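Local atomic coordinates of endoglycosidase (Bacteroides thetaiotaomicron, PDB entry 6Q64), a protein that probably hydrolyses O-glycosidic bonds in complex N-glycans, as a family 18 glycoside hydrolase built on a TIM barrel. Residues A[176-181]-A[227-232]; A[215-220]-A[245-250]; A[266-271]-A[319-324]. The protein carries 1 engineered substitution. One frame throughout, in Å; residues are numbered along the deposited sequence.

In each contact a helix, or the end of one, meets the segment leading into a strand of the TIM barrel, towards the side away from the C-terminal strand ends that carry the active site in family 18 enzymes. There the engineered glutamine, just after strand 184-189, takes the place of the last acidic residue of the family's DXXDXDXE signature. Contacts 1 and 2 have centres 13 Å apart and touch: D249 N approaches L231 O at 2.7 Å, a probable hydrogen bond between neighbouring strand entries. Contact 3 stands apart, its centre 22 Å from that of contact 2 and 30 Å from that of contact 1, on the opposite side of the chain's centre from contact 1.

Contact 1: A[176-181]-A[227-232]; sequences SIEKYN and AGRMLV
The Schellman motif that ends helix 162-179 brings its C-prime residue, N181, to the guanidinium group of R229, in the loop that leads into strand 230-235. R229 NH1 donates to N181 OD1 over 3.3 Å with an N-H...O angle of 151°. The amide and guanidinium planes stand 85° apart, and the donor lies above the carbonyl plane of the amide. N181 has positive phi, and its CG, anti to the backbone N (chi1 177°), carries the amide across the path of the arginine. The same NH1 also serves the backbone O of L182, so one nitrogen spans the start of the link from helix 162-179 to strand 184-189. In this (beta/alpha)8 barrel the two segments meet at the N-terminal ends of adjacent strands 184-189 and 230-235. The aliphatic part of R229 slides past I177 in the opposite direction, its CD 3.8 Å from I177 CG2, while I177 also packs on F185. E178 approaches obliquely, its CG 4.4 Å from R229 NH2; its carboxylate is engaged through OE1 by R223, and E178 OE2 stays 5.0 Å from R229 NH2. The arginine side chain also touches L224 of helix 211-224. With a leucine in place of the arginine, N181 OD1 and the backbone O of L182 would probably lose their common donor, and the N181 amide would be freer to turn.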
# COMPACT_ATOMS: atom_id res chain seq x y z
N SER A 176 -11.30 9.82 10.19
CA SER A 176 -10.02 10.56 10.15
C SER A 176 -9.47 10.51 8.71
O SER A 176 -8.83 11.47 8.31
CB SER A 176 -9.07 10.05 11.23
OG SER A 176 -7.81 9.71 10.69
N ILE A 177 -9.85 9.48 7.95
CA ILE A 177 -9.57 9.36 6.49
C ILE A 177 -10.44 10.35 5.72
O ILE A 177 -9.91 10.96 4.78
CB ILE A 177 -9.80 7.91 6.01
CG1 ILE A 177 -8.59 7.03 6.31
CG2 ILE A 177 -10.19 7.83 4.53
CD1 ILE A 177 -8.89 5.56 6.30
N GLU A 178 -11.73 10.46 6.06
CA GLU A 178 -12.72 11.28 5.29
C GLU A 178 -12.37 12.76 5.51
O GLU A 178 -12.60 13.57 4.59
CB GLU A 178 -14.16 10.94 5.71
CG GLU A 178 -14.54 9.48 5.47
CD GLU A 178 -16.02 9.13 5.65
OE1 GLU A 178 -16.34 7.97 6.02
OE2 GLU A 178 -16.84 10.02 5.40
N LYS A 179 -11.80 13.06 6.69
CA LYS A 179 -11.45 14.42 7.17
C LYS A 179 -10.34 15.02 6.30
O LYS A 179 -10.33 16.23 6.13
CB LYS A 179 -10.98 14.37 8.63
CG LYS A 179 -10.11 15.53 9.05
CD LYS A 179 -9.77 15.58 10.52
CE LYS A 179 -9.39 16.97 10.96
NZ LYS A 179 -9.64 17.14 12.41
N TYR A 180 -9.40 14.22 5.83
CA TYR A 180 -8.23 14.70 5.05
C TYR A 180 -8.39 14.23 3.59
O TYR A 180 -7.44 14.35 2.83
CB TYR A 180 -6.96 14.29 5.79
CG TYR A 180 -6.68 15.11 7.04
CD1 TYR A 180 -6.40 16.48 6.95
CD2 TYR A 180 -6.69 14.53 8.30
CE1 TYR A 180 -6.12 17.24 8.08
CE2 TYR A 180 -6.42 15.28 9.44
CZ TYR A 180 -6.14 16.64 9.33
OH TYR A 180 -5.90 17.39 10.45
N ASN A 181 -9.60 13.77 3.24
CA ASN A 181 -10.03 13.15 1.95
C ASN A 181 -9.00 12.12 1.43
O ASN A 181 -8.90 11.95 0.19
CB ASN A 181 -10.42 14.22 0.93
CG ASN A 181 -10.80 13.64 -0.42
OD1 ASN A 181 -11.68 12.80 -0.53
ND2 ASN A 181 -10.09 14.03 -1.46
N ALA A 227 -17.56 4.46 -1.00
CA ALA A 227 -16.98 5.82 -1.20
C ALA A 227 -15.90 5.79 -2.30
O ALA A 227 -15.27 6.81 -2.52
CB ALA A 227 -16.45 6.38 0.11
N GLY A 228 -15.70 4.65 -2.96
CA GLY A 228 -14.62 4.45 -3.94
C GLY A 228 -13.26 4.28 -3.29
O GLY A 228 -12.28 4.15 -4.03
N ARG A 229 -13.17 4.25 -1.95
CA ARG A 229 -11.86 4.11 -1.24
C ARG A 229 -11.45 2.64 -1.12
O ARG A 229 -12.22 1.73 -1.37
CB ARG A 229 -11.94 4.79 0.13
CG ARG A 229 -12.04 6.30 0.01
CD ARG A 229 -12.01 7.04 1.31
NE ARG A 229 -13.18 7.92 1.29
CZ ARG A 229 -13.18 9.23 1.11
NH1 ARG A 229 -12.05 9.90 0.95
NH2 ARG A 229 -14.32 9.88 1.10
N MSE A 230 -10.23 2.45 -0.64
CA MSE A 230 -9.53 1.19 -0.66
C MSE A 230 -9.31 0.70 0.76
O MSE A 230 -8.99 1.47 1.66
CB MSE A 230 -8.14 1.39 -1.27
CG MSE A 230 -8.04 1.19 -2.77
SE MSE A 230 -6.15 1.56 -3.22
CE MSE A 230 -5.24 -0.14 -3.02
N LEU A 231 -9.43 -0.62 0.94
CA LEU A 231 -8.93 -1.25 2.15
C LEU A 231 -7.90 -2.29 1.74
O LEU A 231 -8.11 -2.93 0.73
CB LEU A 231 -10.06 -1.89 2.96
CG LEU A 231 -9.60 -2.64 4.21
CD1 LEU A 231 -8.82 -1.74 5.15
CD2 LEU A 231 -10.79 -3.25 4.94
N VAL A 232 -6.88 -2.47 2.57
CA VAL A 232 -5.62 -3.15 2.16
C VAL A 232 -4.95 -3.67 3.44
O VAL A 232 -5.08 -3.07 4.51
CB VAL A 232 -4.77 -2.13 1.37
CG1 VAL A 232 -3.32 -2.02 1.85
CG2 VAL A 232 -4.87 -2.38 -0.12

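Contact 2: A[215-220]-A[245-250]; sequences VFIETL and SKLVDH
I217 holds CG1 anti to its carbonyl carbon (chi1 -67°), which leaves the CG2 methyl directed at L247 and V248. L247 likewise sets CG beside its backbone N (chi1 -72°), and its extended second torsion sends CD1 along the helix surface to E218. The contact is apolar throughout. I217 CG2 lies 4.1 Å from L247 CB and 4.2 Å from V248 CG2, so a single methyl group fits against two consecutive residues of the loop. The I217 and L247 side chains cross obliquely. Farther out, L247 CD1 rests 4.1 Å from E218 CG and 4.2 Å from E218 CA, covering the root of the glutamate rather than its charged end. The carboxylate of E218 turns back along its own helix, where OE2 is bonded to Q214. A type I turn from S245 to V248, closed by V248 N to S245 O at 3.2 Å, puts L247 and V248 side by side against the helix. The loop is tied further by R225, just after the helix, which pairs with D249 OD1 and the backbone O of K246, while K279 reaches the backbone oxygens of S245 and V248. I217 is buried between this turn, L231 of the neighbouring strand, and the loop residues I205 and L240. Helix 211-224 covers the outside of the sheet near strand 230-235, and the turn delivers the chain to strand 251-254, an arrangement characteristic of the successive beta-alpha-beta crossovers of a TIM barrel.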
# COMPACT_ATOMS: atom_id res chain seq x y z
N VAL A 215 -15.34 -7.96 12.29
CA VAL A 215 -16.34 -6.84 12.25
C VAL A 215 -15.55 -5.51 12.17
O VAL A 215 -16.12 -4.48 11.71
CB VAL A 215 -17.40 -6.92 13.37
CG1 VAL A 215 -16.79 -6.82 14.75
CG2 VAL A 215 -18.51 -5.89 13.18
N PHE A 216 -14.26 -5.57 12.49
CA PHE A 216 -13.31 -4.46 12.26
C PHE A 216 -13.29 -4.15 10.76
O PHE A 216 -13.79 -3.09 10.31
CB PHE A 216 -11.93 -4.84 12.80
CG PHE A 216 -10.92 -3.74 12.63
CD1 PHE A 216 -11.14 -2.50 13.22
CD2 PHE A 216 -9.78 -3.91 11.85
CE1 PHE A 216 -10.23 -1.47 13.06
CE2 PHE A 216 -8.87 -2.88 11.69
CZ PHE A 216 -9.10 -1.66 12.30
N ILE A 217 -12.78 -5.11 10.01
CA ILE A 217 -12.68 -5.08 8.52
C ILE A 217 -14.07 -4.89 7.92
O ILE A 217 -14.18 -4.20 6.93
CB ILE A 217 -12.06 -6.40 8.04
CG1 ILE A 217 -10.60 -6.52 8.48
CG2 ILE A 217 -12.21 -6.55 6.54
CD1 ILE A 217 -10.06 -7.89 8.29
N GLU A 218 -15.09 -5.52 8.49
CA GLU A 218 -16.48 -5.41 7.99
C GLU A 218 -16.90 -3.93 8.03
O GLU A 218 -17.52 -3.49 7.03
CB GLU A 218 -17.42 -6.30 8.81
CG GLU A 218 -17.99 -7.49 8.06
CD GLU A 218 -18.89 -8.36 8.92
OE1 GLU A 218 -19.72 -7.79 9.68
OE2 GLU A 218 -18.74 -9.60 8.87
N THR A 219 -16.56 -3.22 9.11
CA THR A 219 -16.99 -1.81 9.37
C THR A 219 -16.22 -0.84 8.47
O THR A 219 -16.85 0.10 7.97
CB THR A 219 -16.76 -1.34 10.81
OG1 THR A 219 -17.29 -2.29 11.74
CG2 THR A 219 -17.39 0.01 11.05
N LEU A 220 -14.92 -1.05 8.27
CA LEU A 220 -14.13 -0.28 7.28
C LEU A 220 -14.70 -0.50 5.87
O LEU A 220 -15.01 0.50 5.24
CB LEU A 220 -12.66 -0.69 7.37
CG LEU A 220 -11.99 -0.37 8.70
CD1 LEU A 220 -10.62 -1.03 8.81
CD2 LEU A 220 -11.88 1.13 8.88
N SER A 245 -11.47 -11.96 2.69
CA SER A 245 -10.53 -11.52 1.64
C SER A 245 -11.27 -10.70 0.55
O SER A 245 -10.65 -9.83 -0.06
CB SER A 245 -9.76 -12.69 1.07
OG SER A 245 -10.38 -13.21 -0.09
N LYS A 246 -12.54 -10.97 0.28
CA LYS A 246 -13.26 -10.20 -0.77
C LYS A 246 -13.43 -8.75 -0.33
O LYS A 246 -13.71 -7.91 -1.17
CB LYS A 246 -14.60 -10.85 -1.11
CG LYS A 246 -14.47 -12.21 -1.77
CD LYS A 246 -15.78 -12.90 -2.06
CE LYS A 246 -15.60 -14.18 -2.87
NZ LYS A 246 -16.49 -15.24 -2.36
N LEU A 247 -13.26 -8.45 0.95
CA LEU A 247 -13.50 -7.09 1.49
C LEU A 247 -12.20 -6.27 1.49
O LEU A 247 -12.27 -5.05 1.84
CB LEU A 247 -14.04 -7.23 2.91
CG LEU A 247 -15.47 -7.74 3.06
CD1 LEU A 247 -15.88 -7.61 4.51
CD2 LEU A 247 -16.45 -7.01 2.15
N VAL A 248 -11.09 -6.89 1.09
CA VAL A 248 -9.73 -6.31 1.08
C VAL A 248 -9.16 -6.29 -0.35
O VAL A 248 -9.06 -7.34 -0.98
CB VAL A 248 -8.85 -7.12 2.02
CG1 VAL A 248 -7.40 -6.77 1.86
CG2 VAL A 248 -9.33 -6.93 3.44
N ASP A 249 -8.74 -5.11 -0.80
CA ASP A 249 -8.48 -4.85 -2.23
C ASP A 249 -7.10 -5.39 -2.60
O ASP A 249 -6.93 -5.74 -3.80
CB ASP A 249 -8.71 -3.36 -2.51
CG ASP A 249 -10.14 -2.92 -2.23
OD1 ASP A 249 -11.05 -3.50 -2.86
OD2 ASP A 249 -10.33 -2.03 -1.38
N HIS A 250 -6.15 -5.47 -1.67
CA HIS A 250 -4.80 -6.04 -1.97
C HIS A 250 -4.21 -6.72 -0.74
O HIS A 250 -4.43 -6.26 0.39
CB HIS A 250 -3.76 -4.99 -2.39
CG HIS A 250 -3.97 -4.45 -3.76
ND1 HIS A 250 -4.67 -3.30 -3.97
CD2 HIS A 250 -3.64 -4.93 -4.97
CE1 HIS A 250 -4.77 -3.08 -5.28
NE2 HIS A 250 -4.15 -4.07 -5.91

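Contact 3: A[266-271]-A[319-324]; sequences YKINKP and LDLPSG
I268, the last residue of helix 261-268, reaches across to L321 and L319 through the end of its longer branch. Its first torsion is uncommon for a helical isoleucine: at chi1 63° CG1 sits between the backbone N and the carbonyl carbon, the crowded position. An extended second torsion then carries CD1 straight out to L321 CD2, 4.0 Å away. The two side chains cross at about a right angle, so the contact is made by terminal methyls and not along the length of the chains. L319 adds its own CD2 at 4.3 Å from I268 CD1, giving that one methyl two leucine neighbours. L321 keeps CG beside its backbone N but has a second torsion of 131°, far from a staggered value, and this sets the direction of its CD2. Both segments flank strand 280-285 of the barrel sheet: helix 261-268 follows strand 251-254 on one side, and the loop 319-324 leads toward strand 329-333 on the other. I282 of that middle strand lies under both I268 and L319, while W276 is shared by I268, N269 and L321. After L321 the chain makes a type I turn to G324, closed by G324 N to L321 O at 2.7 Å, with P322 at its second position. N269 places CG anti to its backbone N (chi1 -166°), which brings the amide end closer to the proline. P322 CG lies 4.4 Å from N269 ND2, a loose van der Waals contact.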
# COMPACT_ATOMS: atom_id res chain seq x y z
N TYR A 266 6.25 -19.29 -2.51
CA TYR A 266 5.78 -20.10 -1.35
C TYR A 266 5.10 -19.18 -0.34
O TYR A 266 4.10 -19.58 0.28
CB TYR A 266 6.89 -20.92 -0.70
CG TYR A 266 6.43 -21.58 0.57
CD1 TYR A 266 6.35 -20.84 1.74
CD2 TYR A 266 6.08 -22.91 0.62
CE1 TYR A 266 5.95 -21.40 2.94
CE2 TYR A 266 5.70 -23.50 1.82
CZ TYR A 266 5.62 -22.75 2.98
OH TYR A 266 5.20 -23.28 4.17
N LYS A 267 5.62 -17.98 -0.20
CA LYS A 267 5.15 -17.01 0.81
C LYS A 267 3.75 -16.50 0.46
O LYS A 267 2.98 -16.24 1.41
CB LYS A 267 6.12 -15.83 0.93
CG LYS A 267 5.57 -14.66 1.73
CD LYS A 267 6.63 -13.64 2.07
CE LYS A 267 6.55 -13.16 3.49
NZ LYS A 267 7.90 -12.85 4.00
N ILE A 268 3.45 -16.29 -0.83
CA ILE A 268 2.23 -15.55 -1.24
C ILE A 268 1.20 -16.49 -1.86
O ILE A 268 0.06 -16.03 -2.07
CB ILE A 268 2.55 -14.39 -2.22
CG1 ILE A 268 3.15 -14.88 -3.52
CG2 ILE A 268 3.46 -13.37 -1.57
CD1 ILE A 268 3.12 -13.85 -4.59
N ASN A 269 1.59 -17.73 -2.17
CA ASN A 269 0.70 -18.79 -2.72
C ASN A 269 -0.26 -19.27 -1.63
O ASN A 269 0.14 -20.15 -0.85
CB ASN A 269 1.47 -19.99 -3.22
CG ASN A 269 0.58 -20.86 -4.06
OD1 ASN A 269 -0.61 -20.88 -3.86
ND2 ASN A 269 1.13 -21.54 -5.03
N LYS A 270 -1.47 -18.71 -1.66
CA LYS A 270 -2.54 -18.78 -0.64
C LYS A 270 -3.87 -18.82 -1.38
O LYS A 270 -4.55 -17.80 -1.56
CB LYS A 270 -2.47 -17.56 0.28
CG LYS A 270 -1.12 -17.34 0.93
CD LYS A 270 -0.75 -18.45 1.86
CE LYS A 270 0.72 -18.48 2.20
NZ LYS A 270 1.02 -19.33 3.37
N PRO A 271 -4.25 -20.00 -1.91
CA PRO A 271 -5.49 -20.12 -2.67
C PRO A 271 -6.72 -19.94 -1.77
O PRO A 271 -7.76 -19.69 -2.30
CB PRO A 271 -5.33 -21.48 -3.35
CG PRO A 271 -4.45 -22.26 -2.39
CD PRO A 271 -3.47 -21.25 -1.87
N LEU A 319 6.97 -11.38 -12.13
CA LEU A 319 6.72 -12.70 -11.48
C LEU A 319 5.47 -13.32 -12.09
O LEU A 319 4.38 -12.80 -11.81
CB LEU A 319 6.50 -12.49 -10.00
CG LEU A 319 6.41 -13.76 -9.18
CD1 LEU A 319 7.74 -14.47 -9.15
CD2 LEU A 319 5.99 -13.47 -7.76
N ASP A 320 5.67 -14.33 -12.95
CA ASP A 320 4.62 -15.20 -13.53
C ASP A 320 4.37 -16.27 -12.48
O ASP A 320 5.29 -16.98 -12.18
CB ASP A 320 5.08 -15.76 -14.87
CG ASP A 320 5.10 -14.67 -15.94
OD1 ASP A 320 4.35 -13.65 -15.73
OD2 ASP A 320 5.77 -14.88 -17.01
N LEU A 321 3.19 -16.30 -11.87
CA LEU A 321 2.80 -17.35 -10.87
C LEU A 321 2.47 -18.68 -11.53
O LEU A 321 2.39 -18.78 -12.74
CB LEU A 321 1.65 -16.77 -10.08
CG LEU A 321 2.17 -15.64 -9.22
CD1 LEU A 321 1.34 -14.38 -9.33
CD2 LEU A 321 2.31 -16.11 -7.80
N PRO A 322 2.35 -19.79 -10.77
CA PRO A 322 2.28 -21.13 -11.40
C PRO A 322 1.03 -21.23 -12.29
O PRO A 322 1.10 -21.84 -13.32
CB PRO A 322 2.27 -22.08 -10.22
CG PRO A 322 2.83 -21.24 -9.08
CD PRO A 322 2.26 -19.86 -9.31
N SER A 323 -0.04 -20.52 -11.91
CA SER A 323 -1.26 -20.39 -12.74
C SER A 323 -0.96 -19.75 -14.09
O SER A 323 -1.77 -19.90 -14.95
CB SER A 323 -2.30 -19.60 -12.04
OG SER A 323 -2.04 -18.22 -12.13
N GLY A 324 0.13 -18.99 -14.22
CA GLY A 324 0.49 -18.24 -15.44
C GLY A 324 0.16 -16.75 -15.29
O GLY A 324 0.51 -15.96 -16.16